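Local coordinates for protein N-acetylglucosamine-6-phosphate deacetylase (Thermotoga maritima, PDB 1O12) that probably deacetylates N-acetylglucosamine 6-phosphate with the help of a single bound divalent metal ion, as family members do in amino-sugar breakdown, at residues 307-310 against 311-315; 67-70 against 71-74. One frame throughout, in Å; residues are numbered along the deposited sequence.

How the contacts relate
Contact 1 (307-310 against 311-315) is largely buried and lies within one helix, whereas contact 2 (67-70 against 71-74) is only partly buried and turns the chain from the short strand 68-69 to the start of helix 75-83. They share no secondary-structure element, and their nearest atoms are about 13 Å apart, although both belong to the amidohydrolase region. Their chemistry follows their place. In contact 1 regular backbone bonds join successive turns, with an apolar side made by phenylalanine and valine and an amide pair elsewhere on the helix. Contact 2 has no repeating backbone pattern to lean on, so carboxylates and an amide do much of the holding.

Contact 1: 307-310 against 311-315; sequences FSQA and VKNFR
The amides of Gln309 and Asn313 meet through a hydrogen bond from NE2 of Gln309 to OD1 of Asn313, 3.2 Å long and nearly straight. Their planes are inclined by 49°, so the two groups do not use each other alike: OD1 lies almost within the amide plane of Gln309, as suits an N-H donor, but NE2 stands above the carbonyl plane of Asn313 and is not directed at a lone pair. The bend of the Gln309 chain at its second torsion (chi2 55°) turns the amide towards the following turn of the helix. ND2 of Asn313 also donates to the carbonyl of Cys240, which probably fixes the rotation of its amide; a short side chain with both a donor and an acceptor suits this buried place.

The other flat group is the Phe307 ring, whose CE1 lies 3.7 Å from CG2 of Val311 in an oblique approach. The first torsion of Phe307 (chi1 -160°) puts CG beside the carbonyl carbon and carries the ring along the helix to that methyl. Branching at CB lets Val311 present CG2 here without a long side chain. Partly exposed Lys312 folds its end back, so that NZ is 3.5 Å from OG of the buried Ser308.

Main-chain bonds tie the turns together: Val311 N to Phe307 O at 3.1 Å, Asn313 N to Gln309 O at 2.8 Å and Phe314 N to Ala310 O at 2.9 Å, while Lys312 N to Ser308 O is weak.

The apolar side of this helix packs on barrel strands, as expected in a TIM-barrel amidohydrolase. Phe307 meets the ring of Phe57 on strand 52-59 and Leu264 on strand 262-265; Phe314 also reaches Leu264. Val311 and Phe314 both touch Leu325, joining the helix to its successor, 322-336.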
loop_
_atom_site.group_PDB
_atom_site.type_symbol
_atom_site.label_atom_id
_atom_site.label_comp_id
_atom_site.label_asym_id
_atom_site.label_seq_id
_atom_site.Cartn_x
_atom_site.Cartn_y
_atom_site.Cartn_z
ATOM N N PHE A 307 7.255 -12.285 22.414
ATOM C CA PHE A 307 6.834 -10.908 22.247
ATOM C C PHE A 307 8.030 -9.978 22.232
ATOM O O PHE A 307 8.139 -9.083 21.387
ATOM C CB PHE A 307 5.869 -10.475 23.331
ATOM C CG PHE A 307 5.069 -9.269 22.940
ATOM C CD1 PHE A 307 5.588 -7.990 23.106
ATOM C CD2 PHE A 307 3.835 -9.422 22.309
ATOM C CE1 PHE A 307 4.888 -6.882 22.638
ATOM C CE2 PHE A 307 3.120 -8.334 21.837
ATOM C CZ PHE A 307 3.643 -7.057 21.997
ATOM N N SER A 308 8.934 -10.194 23.172
ATOM C CA SER A 308 10.143 -9.380 23.271
ATOM C C SER A 308 10.911 -9.290 21.943
ATOM O O SER A 308 11.444 -8.227 21.599
ATOM C CB SER A 308 11.057 -9.958 24.341
ATOM O OG SER A 308 12.116 -9.079 24.594
ATOM N N GLN A 309 10.974 -10.402 21.211
ATOM C CA GLN A 309 11.682 -10.440 19.942
ATOM C C GLN A 309 10.884 -9.668 18.907
ATOM O O GLN A 309 11.450 -9.020 18.038
ATOM C CB GLN A 309 11.888 -11.885 19.481
ATOM C CG GLN A 309 12.907 -12.031 18.336
ATOM C CD GLN A 309 14.261 -11.417 18.688
ATOM O OE1 GLN A 309 14.887 -11.801 19.673
ATOM N NE2 GLN A 309 14.711 -10.454 17.883
ATOM N N ALA A 310 9.563 -9.731 19.027
ATOM C CA ALA A 310 8.669 -9.024 18.133
ATOM C C ALA A 310 9.003 -7.539 18.167
ATOM O O ALA A 310 9.107 -6.899 17.124
ATOM C CB ALA A 310 7.248 -9.236 18.553
ATOM N N VAL A 311 9.184 -6.992 19.361
ATOM C CA VAL A 311 9.488 -5.578 19.498
ATOM C C VAL A 311 10.834 -5.215 18.873
ATOM O O VAL A 311 10.947 -4.212 18.131
ATOM C CB VAL A 311 9.466 -5.158 20.986
ATOM C CG1 VAL A 311 9.877 -3.693 21.143
ATOM C CG2 VAL A 311 8.064 -5.366 21.535
ATOM N N LYS A 312 11.843 -6.040 19.145
ATOM C CA LYS A 312 13.162 -5.770 18.610
ATOM C C LYS A 312 13.095 -5.821 17.093
ATOM O O LYS A 312 13.628 -4.933 16.411
ATOM C CB LYS A 312 14.182 -6.794 19.103
ATOM C CG LYS A 312 14.521 -6.721 20.588
ATOM C CD LYS A 312 15.838 -7.449 20.880
ATOM C CE LYS A 312 15.968 -7.894 22.333
ATOM N NZ LYS A 312 15.083 -9.078 22.668
ATOM N N ASN A 313 12.427 -6.854 16.574
ATOM C CA ASN A 313 12.336 -7.038 15.138
ATOM C C ASN A 313 11.699 -5.843 14.494
ATOM O O ASN A 313 12.275 -5.244 13.581
ATOM C CB ASN A 313 11.532 -8.305 14.757
ATOM C CG ASN A 313 12.320 -9.600 14.952
ATOM O OD1 ASN A 313 13.546 -9.597 15.055
ATOM N ND2 ASN A 313 11.612 -10.714 14.990
ATOM N N PHE A 314 10.514 -5.483 14.977
ATOM C CA PHE A 314 9.783 -4.363 14.422
ATOM C C PHE A 314 10.635 -3.132 14.402
ATOM O O PHE A 314 10.688 -2.421 13.402
ATOM C CB PHE A 314 8.526 -4.065 15.221
ATOM C CG PHE A 314 7.658 -3.044 14.570
ATOM C CD1 PHE A 314 7.822 -1.688 14.856
ATOM C CD2 PHE A 314 6.709 -3.436 13.620
ATOM C CE1 PHE A 314 7.045 -0.723 14.212
ATOM C CE2 PHE A 314 5.926 -2.499 12.965
ATOM C CZ PHE A 314 6.092 -1.134 13.262
ATOM N N ARG A 315 11.299 -2.880 15.524
ATOM C CA ARG A 315 12.164 -1.730 15.638
ATOM C C ARG A 315 13.284 -1.754 14.600
ATOM O O ARG A 315 13.637 -0.723 14.041
ATOM C CB ARG A 315 12.787 -1.669 17.022
ATOM C CG ARG A 315 13.664 -0.446 17.193
ATOM C CD ARG A 315 14.676 -0.652 18.277
ATOM N NE ARG A 315 15.079 0.622 18.843
ATOM C CZ ARG A 315 16.045 0.780 19.744
ATOM N NH1 ARG A 315 16.718 -0.275 20.182
ATOM N NH2 ARG A 315 16.331 1.999 20.217
#

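Contact 2: 67-70 against 71-74; sequences GADT and MNCD
Asp69 and Asp74 lie side by side with their side chains pointing the same way and their carboxylate planes 55° apart. The link between them runs through backbone as well as side chain. OD2 of Asp74 takes the N-H of Asp69 on its anti lone pair at 3.0 Å in a nearly straight bond, and the N-H of Asp74 returns to the carbonyl O of Asp69 at 3.1 Å. With CG beside its own backbone N (chi1 -51°), Asp74 brings its carboxylate back to the strand, and its CB rests 3.5 Å from CB of Ala68, where a small methyl fits against it.

Asn72 also runs alongside Asp69, but with its amide set steeply against the carboxylate. Its ND2 donates to OD2 of Asp69 at 3.2 Å from above the carboxylate plane, while that oxygen lies close to the plane of the Asn72 amide.

Between these residues the chain makes a type I turn, closed by a weak bond from Cys73 N to Thr70 O, and Cys73 has left-handed backbone angles. With the outer Asp74-to-Asp69 bond, this gives the bonding pattern of a Schellman motif, here without a helix ahead of it. Thr70 OG1 is held by the carbonyl of His63, and selenomethionine Met71 reaches Ile105 of helix 99-115.

An alanine in place of Asp74 would probably leave the Asp69 N-H without this acceptor and let the turn shift against strand 68-69.

The two OD2 atoms of Asp69 and Asp74 are 3.6 Å apart, close enough that each charge may raise the other's pKa. The Asn72 amide probably eases this repulsion, as may the start of helix 75-83, which Asp74 directly precedes.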
loop_
_atom_site.group_PDB
_atom_site.type_symbol
_atom_site.label_atom_id
_atom_site.label_comp_id
_atom_site.label_asym_id
_atom_site.label_seq_id
_atom_site.Cartn_x
_atom_site.Cartn_y
_atom_site.Cartn_z
ATOM N N GLY A 67 5.344 -24.886 25.992
ATOM C CA GLY A 67 4.596 -26.032 26.437
ATOM C C GLY A 67 3.163 -25.782 26.838
ATOM O O GLY A 67 2.380 -26.721 26.869
ATOM N N ALA A 68 2.795 -24.540 27.145
ATOM C CA ALA A 68 1.419 -24.230 27.570
ATOM C C ALA A 68 0.514 -23.841 26.406
ATOM O O ALA A 68 0.926 -23.090 25.530
ATOM C CB ALA A 68 1.450 -23.111 28.588
ATOM N N ASP A 69 -0.712 -24.351 26.386
ATOM C CA ASP A 69 -1.654 -24.025 25.317
ATOM C C ASP A 69 -2.920 -23.475 25.932
ATOM O O ASP A 69 -3.210 -23.684 27.108
ATOM C CB ASP A 69 -2.120 -25.247 24.517
ATOM C CG ASP A 69 -1.072 -26.311 24.372
ATOM O OD1 ASP A 69 -0.615 -26.521 23.216
ATOM O OD2 ASP A 69 -0.722 -26.955 25.403
ATOM N N THR A 70 -3.702 -22.822 25.088
ATOM C CA THR A 70 -4.970 -22.265 25.481
ATOM C C THR A 70 -6.001 -23.409 25.401
ATOM O O THR A 70 -7.018 -23.403 26.107
ATOM C CB THR A 70 -5.325 -21.092 24.530
ATOM O OG1 THR A 70 -4.420 -20.013 24.780
ATOM C CG2 THR A 70 -6.763 -20.614 24.716
HETATM N N MSE A 71 -5.727 -24.403 24.557
HETATM C CA MSE A 71 -6.646 -25.526 24.424
HETATM C C MSE A 71 -6.713 -26.362 25.712
HETATM O O MSE A 71 -7.746 -26.963 26.016
HETATM C CB MSE A 71 -6.273 -26.404 23.217
HETATM C CG MSE A 71 -6.490 -25.732 21.844
HETATM SE SE MSE A 71 -8.146 -24.622 21.607
HETATM C CE MSE A 71 -9.356 -25.949 20.830
ATOM N N ASN A 72 -5.625 -26.382 26.478
ATOM C CA ASN A 72 -5.581 -27.124 27.737
ATOM C C ASN A 72 -5.734 -26.178 28.933
ATOM O O ASN A 72 -5.682 -26.593 30.083
ATOM C CB ASN A 72 -4.278 -27.935 27.812
ATOM C CG ASN A 72 -4.190 -29.014 26.695
ATOM O OD1 ASN A 72 -4.949 -30.005 26.698
ATOM N ND2 ASN A 72 -3.282 -28.810 25.733
ATOM N N CYS A 73 -5.921 -24.896 28.630
ATOM C CA CYS A 73 -6.139 -23.847 29.607
ATOM C C CYS A 73 -5.039 -23.673 30.607
ATOM O O CYS A 73 -5.299 -23.511 31.798
ATOM C CB CYS A 73 -7.444 -24.082 30.342
ATOM S SG CYS A 73 -8.872 -24.306 29.248
ATOM N N ASP A 74 -3.803 -23.692 30.119
ATOM C CA ASP A 74 -2.647 -23.515 30.982
ATOM C C ASP A 74 -2.386 -22.023 31.157
ATOM O O ASP A 74 -1.316 -21.528 30.834
ATOM C CB ASP A 74 -1.425 -24.185 30.355
ATOM C CG ASP A 74 -1.700 -25.617 29.949
ATOM O OD1 ASP A 74 -1.986 -26.435 30.850
ATOM O OD2 ASP A 74 -1.635 -25.930 28.736
#